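Local coordinates for archease, possible chaperone (Thermotoga maritima, PDB 1J5U), which probably activates the tRNA-splicing ligase complex by promoting guanylylation of its catalytic subunit RtcB, and binds calcium, at residues A[50-55]-A[102-107]; A[55-60]-A[95-100]. One frame throughout, in Å; residues are numbered along the deposited sequence.

Interaction 1: A[50-55]-A[102-107]; sequences VLDTEE and KIRKKE
Val50 lies side by side with Lys105, its CB 3.8 Å from Lys105 CG, and its CG1, anti to the backbone N (chi1 -179°), reaches over one face of the Arg104 guanidinium near the rim. A branched aliphatic residue suits this place, since one methyl, CG1, can sit on the flat guanidinium while the other, CG2, rests against the methylenes of Lys105. The backbone N of Val50 donates to Lys105 O, while Val50 O takes the N-H of Arg104, N to O 2.6 Å. Lys105 N also donates to Val50 O, weakly, at 3.3 Å. The CB of Leu51 points away from 102-107 and its side chain touches Trp87 of strand 84-92, yet its CA-H makes a contact with Lys102 O. That same oxygen accepts a nearly straight bond (172°) from Asp52 N at 2.6 Å. The Asp52 side chain crosses that of Arg104 at about a right angle: OD1 receives NE at 3.1 Å in a salt bridge that lies near the guanidinium plane but reaches the carboxylate from above its own plane, the two planes being 36° apart. With an alanine here, the Arg104 guanidinium would probably lose its anionic partner and be freer to turn. Past the corner at Thr53, Glu54 O accepts the N-H of Lys102 at 2.9 Å, and the Glu54 side chain runs alongside that of Lys102, whose aliphatic part it touches. Residues 102-105 thus pair with the chain both before and after this corner. Two residues, Arg104 and Lys105, face the single Val50 across an antiparallel pairing, the mark of a classic beta bulge.

Interaction 2: A[55-60]-A[95-100]; sequences EKEKMY and ELKVTF
The CD2 and CE2 atoms of the Tyr60 ring overlap Val98, CD2 lying 3.4 Å from Val98 CG2, in a regular antiparallel beta ladder between strands 54-61 and 95-105. Beyond it the Tyr60 hydroxyl reaches the edge of the Phe100 ring, 3.4 Å from CZ, while one face of that ring is covered by CG1 of Val98. Lys58, its CG beside the backbone N (chi1 -60°), lays its methylenes near Phe100, CD being 3.8 Å from CE1. Aromatic and branched residues suit this face because helix 66-81 packs on it: Trp76 meets both rings, and Asp75 binds the Tyr60 hydroxyl and, with Glu79, the ammonium of Lys58. Lys56, Lys58 and Tyr60 each exchange two backbone hydrogen bonds with Phe100, Val98 and Leu96 respectively.

The opposite face carries Met59, Glu57, Lys97 and Thr99. There the selenium of Met59, a selenomethionine, rests 3.7 Å from Lys97 CB, and its chain, bent at chi2 and chi3, brings CE to Glu95 CB. Glu57 runs alongside Thr99. Its OE1 forms a long ion pair with Lys97 NZ, bridged by a water that donates to OE1 and accepts from NZ. Its OE2 takes the hydroxyl proton of Thr99 OG1 at 2.8 Å, on the anti side of the carboxylate.

Both contacts belong to one antiparallel sheet and are built on the same strand, 95-105: interaction 2 uses its beginning and interaction 1 its end. Their centres are 16 Å apart, and Glu55 is common to both. Along the chain the order is 50-55, 55-60, then 95-100 and 102-107, so the pairing of interaction 2 falls within the span bounded by interaction 1. Helix 66-81 and strand 84-92, itself a neighbour of 95-105, come between in sequence. Strand 95-105 therefore holds together the chain on both sides of the corner at Thr53. Interaction 2 packs one face on helix 66-81, which Ile103 of interaction 1 also touches; interaction 1 is otherwise a surface contact. Both are away from the calcium site.

Interaction 1: A[50-55]-A[102-107]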
loop_
_atom_site.group_PDB
_atom_site.type_symbol
_atom_site.label_atom_id
_atom_site.label_comp_id
_atom_site.label_asym_id
_atom_site.label_seq_id
_atom_site.Cartn_x
_atom_site.Cartn_y
_atom_site.Cartn_z
ATOM N N VAL A 50 12.481 -7.401 -4.508
ATOM C CA VAL A 50 13.498 -7.175 -5.533
ATOM C C VAL A 50 12.736 -7.478 -6.818
ATOM O O VAL A 50 12.056 -8.505 -6.923
ATOM C CB VAL A 50 14.716 -8.134 -5.382
ATOM C CG1 VAL A 50 15.756 -7.837 -6.462
ATOM C CG2 VAL A 50 15.352 -7.957 -4.008
ATOM N N LEU A 51 12.837 -6.585 -7.790
ATOM C CA LEU A 51 12.086 -6.752 -9.029
ATOM C C LEU A 51 12.793 -7.350 -10.238
ATOM O O LEU A 51 13.981 -7.134 -10.449
ATOM C CB LEU A 51 11.499 -5.397 -9.448
ATOM C CG LEU A 51 10.613 -4.652 -8.445
ATOM C CD1 LEU A 51 10.219 -3.306 -9.026
ATOM C CD2 LEU A 51 9.387 -5.479 -8.138
ATOM N N ASP A 52 12.040 -8.105 -11.030
ATOM C CA ASP A 52 12.558 -8.648 -12.277
ATOM C C ASP A 52 12.143 -7.577 -13.294
ATOM O O ASP A 52 11.643 -6.514 -12.908
ATOM C CB ASP A 52 11.913 -9.989 -12.636
ATOM C CG ASP A 52 12.710 -11.190 -12.116
ATOM O OD1 ASP A 52 13.958 -11.127 -12.107
ATOM O OD2 ASP A 52 12.087 -12.213 -11.738
ATOM N N THR A 53 12.316 -7.851 -14.583
ATOM C CA THR A 53 11.991 -6.859 -15.600
ATOM C C THR A 53 10.615 -6.952 -16.238
ATOM O O THR A 53 10.102 -5.949 -16.725
ATOM C CB THR A 53 13.017 -6.902 -16.726
ATOM O OG1 THR A 53 12.953 -8.185 -17.353
ATOM C CG2 THR A 53 14.417 -6.684 -16.175
ATOM N N GLU A 54 10.025 -8.145 -16.250
ATOM C CA GLU A 54 8.721 -8.348 -16.873
ATOM C C GLU A 54 7.669 -7.438 -16.247
ATOM O O GLU A 54 7.605 -7.288 -15.021
ATOM C CB GLU A 54 8.308 -9.818 -16.760
ATOM C CG GLU A 54 6.952 -10.135 -17.324
ATOM C CD GLU A 54 6.589 -11.605 -17.217
ATOM O OE1 GLU A 54 7.024 -12.269 -16.249
ATOM O OE2 GLU A 54 5.844 -12.094 -18.090
ATOM N N GLU A 55 6.857 -6.817 -17.099
ATOM C CA GLU A 55 5.831 -5.891 -16.632
ATOM C C GLU A 55 4.405 -6.328 -16.923
ATOM O O GLU A 55 4.148 -7.209 -17.749
ATOM C CB GLU A 55 6.080 -4.507 -17.232
ATOM C CG GLU A 55 7.322 -3.821 -16.709
ATOM C CD GLU A 55 7.650 -2.553 -17.476
ATOM O OE1 GLU A 55 6.741 -1.993 -18.116
ATOM O OE2 GLU A 55 8.811 -2.104 -17.432
ATOM N N LYS A 102 7.472 -7.983 -12.189
ATOM C CA LYS A 102 7.534 -9.310 -11.614
ATOM C C LYS A 102 8.500 -9.290 -10.447
ATOM O O LYS A 102 9.574 -8.710 -10.530
ATOM C CB LYS A 102 8.006 -10.329 -12.656
ATOM C CG LYS A 102 7.828 -11.752 -12.226
ATOM C CD LYS A 102 6.345 -12.076 -12.032
ATOM C CE LYS A 102 6.167 -13.457 -11.400
ATOM N NZ LYS A 102 4.744 -13.809 -11.207
ATOM N N ILE A 103 8.098 -9.920 -9.355
ATOM C CA ILE A 103 8.925 -9.979 -8.159
ATOM C C ILE A 103 9.997 -11.052 -8.315
ATOM O O ILE A 103 9.677 -12.219 -8.532
ATOM C CB ILE A 103 8.050 -10.313 -6.944
ATOM C CG1 ILE A 103 7.090 -9.149 -6.690
ATOM C CG2 ILE A 103 8.910 -10.680 -5.748
ATOM C CD1 ILE A 103 6.075 -9.428 -5.590
ATOM N N ARG A 104 11.265 -10.658 -8.240
ATOM C CA ARG A 104 12.337 -11.640 -8.344
ATOM C C ARG A 104 12.352 -12.378 -7.003
ATOM O O ARG A 104 12.214 -13.596 -6.947
ATOM C CB ARG A 104 13.682 -10.966 -8.584
ATOM C CG ARG A 104 14.792 -11.959 -8.940
ATOM C CD ARG A 104 16.132 -11.265 -9.080
ATOM N NE ARG A 104 16.094 -10.202 -10.078
ATOM C CZ ARG A 104 17.000 -9.233 -10.168
ATOM N NH1 ARG A 104 18.019 -9.198 -9.313
ATOM N NH2 ARG A 104 16.885 -8.294 -11.104
ATOM N N LYS A 105 12.500 -11.622 -5.921
ATOM C CA LYS A 105 12.496 -12.208 -4.586
ATOM C C LYS A 105 12.057 -11.197 -3.534
ATOM O O LYS A 105 12.028 -9.987 -3.787
ATOM C CB LYS A 105 13.883 -12.762 -4.234
ATOM C CG LYS A 105 15.017 -11.756 -4.336
ATOM C CD LYS A 105 16.308 -12.354 -3.774
ATOM C CE LYS A 105 17.510 -11.462 -4.064
ATOM N NZ LYS A 105 17.758 -11.334 -5.539
ATOM N N LYS A 106 11.704 -11.715 -2.360
ATOM C CA LYS A 106 11.265 -10.900 -1.231
ATOM C C LYS A 106 12.094 -11.262 -0.002
ATOM O O LYS A 106 12.492 -12.412 0.171
ATOM C CB LYS A 106 9.791 -11.143 -0.918
ATOM C CG LYS A 106 8.837 -10.740 -2.012
ATOM C CD LYS A 106 7.411 -10.625 -1.482
ATOM C CE LYS A 106 6.934 -11.922 -0.861
ATOM N NZ LYS A 106 5.520 -11.822 -0.435
ATOM N N GLU A 107 12.346 -10.270 0.843
ATOM C CA GLU A 107 13.139 -10.453 2.056
ATOM C C GLU A 107 12.627 -9.439 3.062
ATOM O O GLU A 107 13.102 -8.308 3.101
ATOM C CB GLU A 107 14.621 -10.163 1.775
ATOM C CG GLU A 107 15.085 -10.579 0.380
ATOM C CD GLU A 107 16.097 -9.611 -0.220
ATOM O OE1 GLU A 107 15.822 -8.384 -0.231
ATOM O OE2 GLU A 107 17.159 -10.080 -0.689
#

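Interaction 2: A[55-60]-A[95-100]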
loop_
_atom_site.group_PDB
_atom_site.type_symbol
_atom_site.label_atom_id
_atom_site.label_comp_id
_atom_site.label_asym_id
_atom_site.label_seq_id
_atom_site.Cartn_x
_atom_site.Cartn_y
_atom_site.Cartn_z
ATOM N N GLU A 55 6.857 -6.817 -17.099
ATOM C CA GLU A 55 5.831 -5.891 -16.632
ATOM C C GLU A 55 4.405 -6.328 -16.923
ATOM O O GLU A 55 4.148 -7.209 -17.749
ATOM C CB GLU A 55 6.080 -4.507 -17.232
ATOM C CG GLU A 55 7.322 -3.821 -16.709
ATOM C CD GLU A 55 7.650 -2.553 -17.476
ATOM O OE1 GLU A 55 6.741 -1.993 -18.116
ATOM O OE2 GLU A 55 8.811 -2.104 -17.432
ATOM N N LYS A 56 3.477 -5.677 -16.240
ATOM C CA LYS A 56 2.056 -5.959 -16.360
ATOM C C LYS A 56 1.355 -4.681 -15.888
ATOM O O LYS A 56 1.866 -3.992 -14.992
ATOM C CB LYS A 56 1.730 -7.145 -15.453
ATOM C CG LYS A 56 0.309 -7.294 -15.028
ATOM C CD LYS A 56 0.141 -8.568 -14.215
ATOM C CE LYS A 56 -0.863 -8.364 -13.098
ATOM N NZ LYS A 56 -1.508 -9.638 -12.687
ATOM N N GLU A 57 0.206 -4.347 -16.466
ATOM C CA GLU A 57 -0.468 -3.131 -16.038
ATOM C C GLU A 57 -1.966 -3.285 -15.772
ATOM O O GLU A 57 -2.652 -4.089 -16.406
ATOM C CB GLU A 57 -0.225 -2.017 -17.073
ATOM C CG GLU A 57 1.235 -1.789 -17.392
ATOM C CD GLU A 57 1.465 -0.750 -18.474
ATOM O OE1 GLU A 57 0.797 -0.776 -19.535
ATOM O OE2 GLU A 57 2.350 0.088 -18.268
ATOM N N LYS A 58 -2.472 -2.487 -14.831
ATOM C CA LYS A 58 -3.884 -2.491 -14.474
ATOM C C LYS A 58 -4.314 -1.050 -14.266
ATOM O O LYS A 58 -3.476 -0.178 -14.000
ATOM C CB LYS A 58 -4.128 -3.278 -13.180
ATOM C CG LYS A 58 -3.716 -4.729 -13.264
ATOM C CD LYS A 58 -3.922 -5.443 -11.933
ATOM C CE LYS A 58 -5.401 -5.633 -11.625
ATOM N NZ LYS A 58 -5.594 -6.455 -10.363
HETATM N N MSE A 59 -5.617 -0.816 -14.391
HETATM C CA MSE A 59 -6.200 0.504 -14.216
HETATM C C MSE A 59 -6.936 0.578 -12.875
HETATM O O MSE A 59 -7.545 -0.396 -12.426
HETATM C CB MSE A 59 -7.237 0.810 -15.309
HETATM C CG MSE A 59 -6.733 0.837 -16.737
HETATM SE SE MSE A 59 -5.380 2.174 -17.121
HETATM C CE MSE A 59 -6.108 3.594 -16.190
ATOM N N TYR A 60 -6.881 1.747 -12.259
ATOM C CA TYR A 60 -7.585 1.993 -11.011
ATOM C C TYR A 60 -8.243 3.351 -11.137
ATOM O O TYR A 60 -7.719 4.247 -11.794
ATOM C CB TYR A 60 -6.610 2.007 -9.828
ATOM C CG TYR A 60 -5.966 0.684 -9.587
ATOM C CD1 TYR A 60 -6.614 -0.295 -8.841
ATOM C CD2 TYR A 60 -4.711 0.396 -10.115
ATOM C CE1 TYR A 60 -6.036 -1.524 -8.626
ATOM C CE2 TYR A 60 -4.119 -0.847 -9.907
ATOM C CZ TYR A 60 -4.793 -1.798 -9.161
ATOM O OH TYR A 60 -4.224 -3.025 -8.967
ATOM N N GLU A 95 -8.321 8.304 -14.103
ATOM C CA GLU A 95 -7.896 6.968 -13.709
ATOM C C GLU A 95 -6.391 6.898 -13.586
ATOM O O GLU A 95 -5.688 7.760 -14.090
ATOM C CB GLU A 95 -8.291 5.943 -14.739
ATOM C CG GLU A 95 -9.761 5.779 -14.950
ATOM C CD GLU A 95 -10.000 4.773 -16.026
ATOM O OE1 GLU A 95 -10.136 3.568 -15.694
ATOM O OE2 GLU A 95 -10.016 5.194 -17.208
ATOM N N LEU A 96 -5.908 5.856 -12.919
ATOM C CA LEU A 96 -4.478 5.677 -12.766
ATOM C C LEU A 96 -4.042 4.360 -13.375
ATOM O O LEU A 96 -4.615 3.303 -13.074
ATOM C CB LEU A 96 -4.099 5.690 -11.288
ATOM C CG LEU A 96 -4.409 7.000 -10.565
ATOM C CD1 LEU A 96 -4.220 6.744 -9.063
ATOM C CD2 LEU A 96 -3.474 8.129 -11.051
ATOM N N LYS A 97 -3.041 4.432 -14.243
ATOM C CA LYS A 97 -2.482 3.234 -14.858
ATOM C C LYS A 97 -1.266 2.850 -14.023
ATOM O O LYS A 97 -0.288 3.609 -13.901
ATOM C CB LYS A 97 -2.047 3.485 -16.304
ATOM C CG LYS A 97 -1.240 2.335 -16.883
ATOM C CD LYS A 97 -0.644 2.655 -18.268
ATOM C CE LYS A 97 -1.629 2.464 -19.391
ATOM N NZ LYS A 97 -0.954 2.605 -20.746
ATOM N N VAL A 98 -1.346 1.666 -13.436
ATOM C CA VAL A 98 -0.280 1.148 -12.592
ATOM C C VAL A 98 0.515 0.068 -13.319
ATOM O O VAL A 98 -0.049 -0.912 -13.795
ATOM C CB VAL A 98 -0.883 0.562 -11.286
ATOM C CG1 VAL A 98 0.224 -0.116 -10.426
ATOM C CG2 VAL A 98 -1.554 1.688 -10.504
ATOM N N THR A 99 1.819 0.270 -13.434
ATOM C CA THR A 99 2.667 -0.732 -14.058
ATOM C C THR A 99 3.269 -1.556 -12.916
ATOM O O THR A 99 3.868 -0.997 -11.988
ATOM C CB THR A 99 3.827 -0.096 -14.849
ATOM O OG1 THR A 99 3.316 0.856 -15.801
ATOM C CG2 THR A 99 4.612 -1.188 -15.609
ATOM N N PHE A 100 3.067 -2.870 -12.968
ATOM C CA PHE A 100 3.626 -3.781 -11.986
ATOM C C PHE A 100 4.861 -4.440 -12.600
ATOM O O PHE A 100 4.991 -4.502 -13.827
ATOM C CB PHE A 100 2.627 -4.888 -11.635
ATOM C CG PHE A 100 1.389 -4.405 -10.948
ATOM C CD1 PHE A 100 0.348 -3.820 -11.676
ATOM C CD2 PHE A 100 1.247 -4.565 -9.579
ATOM C CE1 PHE A 100 -0.818 -3.410 -11.049
ATOM C CE2 PHE A 100 0.085 -4.154 -8.932
ATOM C CZ PHE A 100 -0.953 -3.578 -9.664
HETATM O O HOH W 1 1.139 1.005 -21.493
#